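Local atomic coordinates of periplasmic cell division protein (SufI) (Aquifex aeolicus, PDB entry 6SYY), a protein that is a multicopper oxidase that holds four copper ions and probably couples the oxidation of its substrates to the reduction of dioxygen. Residues A[54-59]-A[94-99]; A[100-105]-A[144-149]; A[412-417]-A[518-523]. All blocks are in the same frame, centred on the assembly; numbering follows the deposited sequence.

Interaction 1. Residues A[54-59]-A[94-99]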
# COMPACT_ATOMS: atom_id res chain seq x y z
N TYR A 54 4.74 6.35 16.38
CA TYR A 54 5.70 6.61 15.32
C TYR A 54 7.11 6.31 15.81
O TYR A 54 7.40 6.34 17.01
CB TYR A 54 5.60 8.06 14.81
CG TYR A 54 6.02 9.11 15.81
CD1 TYR A 54 5.13 9.59 16.76
CD2 TYR A 54 7.30 9.65 15.78
CE1 TYR A 54 5.51 10.56 17.67
CE2 TYR A 54 7.69 10.62 16.68
CZ TYR A 54 6.79 11.07 17.62
OH TYR A 54 7.17 12.04 18.52
N PHE A 55 7.98 6.02 14.85
CA PHE A 55 9.37 5.70 15.16
C PHE A 55 10.25 6.43 14.16
O PHE A 55 10.11 6.23 12.95
CB PHE A 55 9.62 4.20 15.12
CG PHE A 55 11.04 3.82 15.40
CD1 PHE A 55 11.58 3.97 16.66
CD2 PHE A 55 11.85 3.32 14.39
CE1 PHE A 55 12.89 3.63 16.92
CE2 PHE A 55 13.16 2.97 14.65
CZ PHE A 55 13.68 3.13 15.91
N LEU A 56 11.14 7.27 14.67
CA LEU A 56 12.10 7.98 13.83
C LEU A 56 13.26 7.03 13.55
O LEU A 56 14.15 6.85 14.39
CB LEU A 56 12.56 9.26 14.51
CG LEU A 56 11.41 10.10 15.07
CD1 LEU A 56 11.93 11.32 15.79
CD2 LEU A 56 10.46 10.50 13.96
N PHE A 57 13.25 6.41 12.38
CA PHE A 57 14.27 5.42 12.04
C PHE A 57 15.62 6.11 11.91
O PHE A 57 15.78 6.99 11.05
CB PHE A 57 13.89 4.72 10.74
CG PHE A 57 14.26 3.27 10.70
CD1 PHE A 57 13.32 2.30 11.02
CD2 PHE A 57 15.53 2.87 10.34
CE1 PHE A 57 13.65 0.95 10.97
CE2 PHE A 57 15.88 1.53 10.29
CZ PHE A 57 14.93 0.57 10.61
N PRO A 58 16.61 5.76 12.73
CA PRO A 58 17.89 6.47 12.70
C PRO A 58 18.65 6.21 11.42
O PRO A 58 18.43 5.22 10.71
CB PRO A 58 18.63 5.91 13.92
CG PRO A 58 18.08 4.53 14.07
CD PRO A 58 16.62 4.65 13.70
N ASP A 59 19.59 7.11 11.13
CA ASP A 59 20.37 7.08 9.90
C ASP A 59 21.59 6.19 10.10
O ASP A 59 22.50 6.53 10.86
CB ASP A 59 20.76 8.50 9.49
CG ASP A 59 21.54 8.54 8.19
OD1 ASP A 59 21.63 7.50 7.51
OD2 ASP A 59 22.07 9.62 7.85
N VAL A 94 4.24 3.77 12.83
CA VAL A 94 4.54 4.47 11.59
C VAL A 94 6.03 4.78 11.59
O VAL A 94 6.53 5.49 12.46
CB VAL A 94 3.70 5.74 11.45
CG1 VAL A 94 4.18 6.56 10.26
CG2 VAL A 94 2.24 5.38 11.27
N ILE A 95 6.75 4.21 10.63
CA ILE A 95 8.18 4.42 10.52
C ILE A 95 8.42 5.69 9.72
O ILE A 95 7.88 5.85 8.62
CB ILE A 95 8.87 3.22 9.85
CG1 ILE A 95 8.74 1.97 10.73
CG2 ILE A 95 10.32 3.54 9.56
CD1 ILE A 95 9.33 0.72 10.11
N PHE A 96 9.22 6.59 10.27
CA PHE A 96 9.58 7.81 9.57
C PHE A 96 11.00 7.69 9.02
O PHE A 96 11.90 7.19 9.69
CB PHE A 96 9.47 9.03 10.50
CG PHE A 96 8.10 9.63 10.54
CD1 PHE A 96 7.12 9.11 11.38
CD2 PHE A 96 7.78 10.72 9.75
CE1 PHE A 96 5.85 9.66 11.42
CE2 PHE A 96 6.51 11.27 9.78
CZ PHE A 96 5.54 10.74 10.62
N LEU A 97 11.17 8.14 7.78
CA LEU A 97 12.46 8.16 7.11
C LEU A 97 12.68 9.52 6.47
O LEU A 97 11.72 10.19 6.08
CB LEU A 97 12.57 7.07 6.04
CG LEU A 97 12.58 5.62 6.50
CD1 LEU A 97 12.50 4.70 5.30
CD2 LEU A 97 13.84 5.33 7.30
N ARG A 98 13.94 9.90 6.35
CA ARG A 98 14.32 11.10 5.61
C ARG A 98 15.01 10.66 4.33
O ARG A 98 15.86 9.77 4.35
CB ARG A 98 15.24 11.99 6.44
CG ARG A 98 15.55 13.31 5.77
CD ARG A 98 14.35 14.22 5.85
NE ARG A 98 14.49 15.38 4.99
CZ ARG A 98 13.66 16.42 5.01
NH1 ARG A 98 12.65 16.44 5.87
NH2 ARG A 98 13.85 17.44 4.19
N LYS A 99 14.65 11.28 3.21
CA LYS A 99 15.25 10.91 1.94
C LYS A 99 16.75 11.19 1.98
O LYS A 99 17.17 12.28 2.38
CB LYS A 99 14.60 11.66 0.78
CG LYS A 99 15.12 11.24 -0.58
CD LYS A 99 14.49 12.07 -1.68
CE LYS A 99 15.03 11.66 -3.04
NZ LYS A 99 14.47 12.51 -4.13

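Interaction 2. Residues A[100-105]-A[144-149]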
# COMPACT_ATOMS: atom_id res chain seq x y z
N GLY A 100 17.54 10.20 1.57
CA GLY A 100 18.97 10.31 1.58
C GLY A 100 19.65 9.63 2.75
O GLY A 100 20.87 9.47 2.73
N GLN A 101 18.89 9.21 3.76
CA GLN A 101 19.48 8.55 4.91
C GLN A 101 19.80 7.09 4.60
O GLN A 101 19.30 6.49 3.64
CB GLN A 101 18.54 8.62 6.12
CG GLN A 101 17.44 7.57 6.10
CD GLN A 101 16.68 7.50 7.40
OE1 GLN A 101 15.78 8.30 7.64
NE2 GLN A 101 17.05 6.55 8.25
N THR A 102 20.65 6.50 5.44
CA THR A 102 20.93 5.08 5.38
C THR A 102 19.91 4.32 6.21
O THR A 102 19.51 4.77 7.29
CB THR A 102 22.35 4.78 5.86
OG1 THR A 102 23.30 5.41 4.99
CG2 THR A 102 22.62 3.28 5.87
N PHE A 103 19.48 3.17 5.69
CA PHE A 103 18.45 2.33 6.29
C PHE A 103 19.10 1.00 6.67
O PHE A 103 19.43 0.20 5.79
CB PHE A 103 17.30 2.14 5.29
CG PHE A 103 16.13 1.36 5.82
CD1 PHE A 103 15.97 0.02 5.49
CD2 PHE A 103 15.18 1.96 6.61
CE1 PHE A 103 14.89 -0.71 5.95
CE2 PHE A 103 14.09 1.24 7.09
CZ PHE A 103 13.95 -0.10 6.76
N SER A 104 19.29 0.77 7.97
CA SER A 104 19.99 -0.41 8.49
C SER A 104 19.03 -1.22 9.35
O SER A 104 18.91 -0.99 10.55
CB SER A 104 21.22 0.02 9.31
OG SER A 104 22.04 0.92 8.59
N ALA A 105 18.35 -2.19 8.74
CA ALA A 105 17.30 -2.95 9.42
C ALA A 105 17.67 -4.42 9.55
O ALA A 105 18.24 -5.01 8.63
CB ALA A 105 15.96 -2.83 8.69
N TYR A 144 19.15 -6.97 6.62
CA TYR A 144 19.10 -6.27 5.35
C TYR A 144 20.38 -5.47 5.16
O TYR A 144 20.69 -4.62 6.01
CB TYR A 144 17.89 -5.35 5.28
CG TYR A 144 16.57 -6.05 5.31
CD1 TYR A 144 16.00 -6.46 6.51
CD2 TYR A 144 15.87 -6.30 4.14
CE1 TYR A 144 14.78 -7.10 6.54
CE2 TYR A 144 14.65 -6.94 4.15
CZ TYR A 144 14.11 -7.34 5.36
OH TYR A 144 12.89 -7.98 5.36
N PRO A 145 21.16 -5.71 4.11
CA PRO A 145 22.31 -4.86 3.84
C PRO A 145 21.91 -3.39 3.79
O PRO A 145 20.82 -3.04 3.31
CB PRO A 145 22.81 -5.35 2.47
CG PRO A 145 22.33 -6.76 2.39
CD PRO A 145 21.02 -6.81 3.13
N ASP A 146 22.78 -2.53 4.30
CA ASP A 146 22.54 -1.09 4.27
C ASP A 146 22.20 -0.63 2.86
O ASP A 146 22.74 -1.14 1.88
CB ASP A 146 23.77 -0.33 4.77
CG ASP A 146 23.98 -0.45 6.27
OD1 ASP A 146 23.16 -1.12 6.93
OD2 ASP A 146 24.95 0.15 6.78
N PHE A 147 21.28 0.33 2.77
CA PHE A 147 21.06 1.02 1.51
C PHE A 147 20.54 2.41 1.80
O PHE A 147 20.12 2.73 2.91
CB PHE A 147 20.11 0.24 0.58
CG PHE A 147 18.71 0.11 1.11
CD1 PHE A 147 18.39 -0.85 2.05
CD2 PHE A 147 17.70 0.94 0.63
CE1 PHE A 147 17.10 -0.97 2.53
CE2 PHE A 147 16.40 0.82 1.10
CZ PHE A 147 16.10 -0.14 2.06
N THR A 148 20.59 3.26 0.77
CA THR A 148 20.17 4.65 0.89
C THR A 148 18.71 4.79 0.44
O THR A 148 18.32 4.25 -0.60
CB THR A 148 21.06 5.55 0.04
OG1 THR A 148 22.43 5.38 0.43
CG2 THR A 148 20.67 7.01 0.21
N ILE A 149 17.92 5.51 1.23
CA ILE A 149 16.55 5.83 0.85
C ILE A 149 16.61 6.86 -0.27
O ILE A 149 17.06 7.99 -0.06
CB ILE A 149 15.75 6.36 2.05
CG1 ILE A 149 15.74 5.33 3.18
CG2 ILE A 149 14.34 6.73 1.61
CD1 ILE A 149 15.28 3.95 2.74
O HOH W 1 23.60 3.49 2.62
O HOH W 2 18.86 -2.35 5.88

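Interaction 3. Residues A[412-417]-A[518-523]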
# COMPACT_ATOMS: atom_id res chain seq x y z
N GLU A 412 2.02 -18.33 -16.90
CA GLU A 412 2.88 -18.90 -15.87
C GLU A 412 2.41 -18.49 -14.48
O GLU A 412 1.80 -17.44 -14.29
CB GLU A 412 4.33 -18.47 -16.07
CG GLU A 412 4.87 -18.78 -17.45
CD GLU A 412 6.39 -18.81 -17.48
OE1 GLU A 412 7.01 -17.86 -16.97
OE2 GLU A 412 6.95 -19.79 -18.01
N THR A 413 2.70 -19.35 -13.51
CA THR A 413 2.58 -19.01 -12.10
C THR A 413 3.95 -19.11 -11.45
O THR A 413 4.93 -19.53 -12.07
CB THR A 413 1.58 -19.92 -11.37
OG1 THR A 413 2.16 -21.22 -11.18
CG2 THR A 413 0.28 -20.05 -12.15
N TRP A 414 4.00 -18.72 -10.18
CA TRP A 414 5.24 -18.82 -9.41
C TRP A 414 5.77 -20.25 -9.43
O TRP A 414 6.98 -20.48 -9.58
CB TRP A 414 5.00 -18.34 -7.98
CG TRP A 414 6.25 -18.17 -7.15
CD1 TRP A 414 6.62 -18.92 -6.07
CD2 TRP A 414 7.27 -17.18 -7.32
NE1 TRP A 414 7.81 -18.46 -5.57
CE2 TRP A 414 8.23 -17.39 -6.31
CE3 TRP A 414 7.46 -16.13 -8.22
CZ2 TRP A 414 9.37 -16.60 -6.18
CZ3 TRP A 414 8.60 -15.34 -8.10
CH2 TRP A 414 9.54 -15.58 -7.09
N GLU A 415 4.87 -21.23 -9.33
CA GLU A 415 5.26 -22.64 -9.29
C GLU A 415 5.75 -23.16 -10.64
O GLU A 415 6.05 -24.35 -10.74
CB GLU A 415 4.07 -23.48 -8.81
CG GLU A 415 3.07 -22.73 -7.95
CD GLU A 415 3.67 -22.19 -6.66
OE1 GLU A 415 4.65 -22.79 -6.16
OE2 GLU A 415 3.17 -21.17 -6.15
N ASP A 416 5.83 -22.31 -11.66
CA ASP A 416 6.29 -22.71 -12.99
C ASP A 416 7.76 -22.36 -13.20
O ASP A 416 8.13 -21.72 -14.18
CB ASP A 416 5.42 -22.07 -14.06
CG ASP A 416 4.03 -22.67 -14.12
OD1 ASP A 416 3.92 -23.90 -14.29
OD2 ASP A 416 3.05 -21.91 -13.99
N GLY A 417 8.62 -22.77 -12.26
CA GLY A 417 10.05 -22.59 -12.39
C GLY A 417 10.64 -21.49 -11.54
O GLY A 417 11.87 -21.42 -11.41
N GLY A 518 0.13 -17.96 -6.43
CA GLY A 518 1.13 -18.04 -7.48
C GLY A 518 1.11 -16.95 -8.53
O GLY A 518 1.90 -17.01 -9.47
N MET A 519 0.24 -15.95 -8.42
CA MET A 519 0.20 -14.84 -9.37
C MET A 519 1.37 -13.91 -9.14
O MET A 519 1.19 -12.77 -8.72
CB MET A 519 -1.13 -14.10 -9.23
CG MET A 519 -1.48 -13.24 -10.43
SD MET A 519 -3.22 -12.79 -10.48
CE MET A 519 -3.29 -11.93 -12.05
N MET A 520 2.58 -14.40 -9.41
CA MET A 520 3.81 -13.69 -9.07
C MET A 520 4.94 -14.26 -9.91
O MET A 520 5.05 -15.48 -10.06
CB MET A 520 4.09 -13.87 -7.56
CG MET A 520 5.48 -13.51 -7.10
SD MET A 520 5.62 -13.70 -5.31
CE MET A 520 4.81 -15.28 -5.05
N VAL A 521 5.76 -13.38 -10.48
CA VAL A 521 6.93 -13.77 -11.27
C VAL A 521 8.09 -12.85 -10.91
O VAL A 521 7.92 -11.81 -10.28
CB VAL A 521 6.67 -13.71 -12.80
CG1 VAL A 521 5.64 -14.73 -13.22
CG2 VAL A 521 6.25 -12.30 -13.21
N ASN A 522 9.29 -13.26 -11.34
CA ASN A 522 10.46 -12.39 -11.30
C ASN A 522 10.63 -11.70 -12.64
O ASN A 522 10.24 -12.22 -13.69
CB ASN A 522 11.74 -13.18 -10.99
CG ASN A 522 11.71 -13.88 -9.64
OD1 ASN A 522 11.23 -13.34 -8.65
ND2 ASN A 522 12.25 -15.09 -9.61
N TYR A 523 11.23 -10.52 -12.60
CA TYR A 523 11.86 -9.94 -13.77
C TYR A 523 13.24 -9.44 -13.35
O TYR A 523 13.53 -9.32 -12.16
CB TYR A 523 11.02 -8.83 -14.43
CG TYR A 523 10.99 -7.52 -13.68
CD1 TYR A 523 11.82 -6.46 -14.05
CD2 TYR A 523 10.11 -7.32 -12.62
CE1 TYR A 523 11.79 -5.26 -13.37
CE2 TYR A 523 10.07 -6.11 -11.93
CZ TYR A 523 10.92 -5.09 -12.31
OH TYR A 523 10.89 -3.88 -11.65

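Interaction 1. Residues A[54-59]-A[94-99]
Phe55 is held at both ends by the adjacent strand: its N donates to Val94 O (2.8 Å), and its O accepts from Phe96 N at 2.8 Å. This is parallel β pairing, by which strand 54-56 forms the outermost strand of a sheet in the first cupredoxin-like domain, next to strand 94-98. The pattern continues past the strand end, where Phe57 N reaches Phe96 O (3.1 Å) in the carbonyl plane. Tyr54, Leu56 and Phe96 share one face. There the Phe96 ring meets Tyr54 through CE1, 3.8 Å from Tyr54 CB; because Tyr54 CG sits between its own N and carbonyl carbon (chi1 67°), the phenol ring swings away and CB makes the contact. Leu56 crosses Phe96 at an angle, with Leu56 CD2 3.9 Å from Phe96 CB. Phe55 and Ile95 occupy the other face, and Phe57 extends beside Ile95, its CD1 3.6 Å from Ile95 CG2. Leu97 also lies alongside Phe57, its CD2 3.5 Å from Phe57 CB. Farther out, Phe57 stacks on Phe103 and rests on Val63 and Ile65 of strand 63-72, joining this edge to the domain's other sheet, while Phe57 O accepts a hydrogen bond from Gln101 NE2.

Interaction 2. Residues A[100-105]-A[144-149]
The Phe147 ring takes Phe103 CB over one face, in a CH-pi contact 4.3 Å from the ring centroid and 18° off the normal, while Pro145 O lies in its plane at the edge. The two rings themselves meet obliquely, planes at 58°, with Phe103 CD1 3.3 Å from Phe147 CE1. Phe147 CG stands between its backbone N and carbonyl carbon (chi1 65°), which brings the ring alongside Phe103. Ile149 adds its CD1, 3.7 Å from Phe103 CB. At the other end the Tyr144 ring receives Ala105 O at its edge, 3.4 Å from Tyr144 CD1. Trp119 meets both Phe103 and Tyr144 edge-to-face, and Tyr144 OH is bonded to Ile117 O. The Tyr144 side chain lies about 7 Å from that of the copper ligand His118.

Strand 102-110 pairs here with 147-148 in a sheet of the first cupredoxin-like domain. The antiparallel backbones share four bonds, wider apart toward Tyr144: Gly100 N to Ile149 O, Ile149 N to Gln101 O, Phe103 N to Phe147 O, and Tyr144 N to Ala105 O. Between the last two, a water accepts from Ala105 N (2.9 Å) and lies within bonding distance of Phe103 O and Tyr144 O, with too few protons for every acceptor around it. A second water joins Thr102 OG1 to Thr148 OG1. Asp146 OD1 forms a salt bridge with Arg62, which would be expected to favour the charged carboxylate, with Ser104 OG (2.9 Å) as a weak second donor to the same oxygen.

Interaction 3. Residues A[412-417]-A[518-523]
Met520 lays both its sulfur and its methyl over one face of Trp414, a Met-aromatic contact through SD joined by a CH-pi contact through CE: SD is 4.3 Å from the centroid of the six-membered ring, 13° off its normal, and CE is 3.9 Å from that of the five-membered ring. A bend at the end of the methionine chain (chi3 45°) turns CE over the indole. The ring's rim is met by oxygens lying in its plane, Met520 O at 3.1 Å from Trp414 CE3 and Asn522 OD1 at 3.2 Å from Trp414 CH2, with the Asn522 amide turned 86° to the indole. That amide is anchored by His131, Tyr133 and the backbone O of Lys428. With an alanine in place of Trp414, the Met520 thioether would probably lose the face it rests on and be free to turn, and a gap would open beside Asn522.

Trp414 N donates to a lone pair of Gly518 O (2.8 Å), and the same oxygen also accepts from Met520 N. The Trp414 donor is presented by a type I turn, Thr413 to Asp416, in which Asp416 OD2 accepts from both Thr413 N (2.6 Å) and Thr413 OG1. Gly518, at positive phi, ends helix 512-516 as the C-prime residue of a Schellman motif; a CB here would crowd Thr413. The Met520 side chain lies about 4 Å from those of the copper ligands His508 and His161, so Met520, and through it Trp414, lies behind the ligands of the trinuclear copper site typical of multicopper oxidases.

Overall arrangement
Interactions 1 and 2 follow one another along the chain and touch, Asp59 OD1 probably bonding to Thr102 N. Each lies in one sheet of the same cupredoxin-like domain, and the polar and aromatic contacts between them join the sheets. Both are partly buried: Tyr54 and Leu56 are the exposed touching residues of interaction 1, and Gly100, Asp146 and Thr148 are among those of interaction 2. Interaction 3 is buried, lies in the C-terminal cupredoxin-like domain, and is remote, its nearest atoms about 18 Å from interaction 1 and 14 Å from interaction 2. The chemistry follows place: regular parallel bonding at a sheet edge in 54-59/94-99, weakly bonded antiparallel pairing bridged by water in 100-105/144-149, and a single backbone bond with sulfur-aromatic packing beside copper ligands in 412-417/518-523.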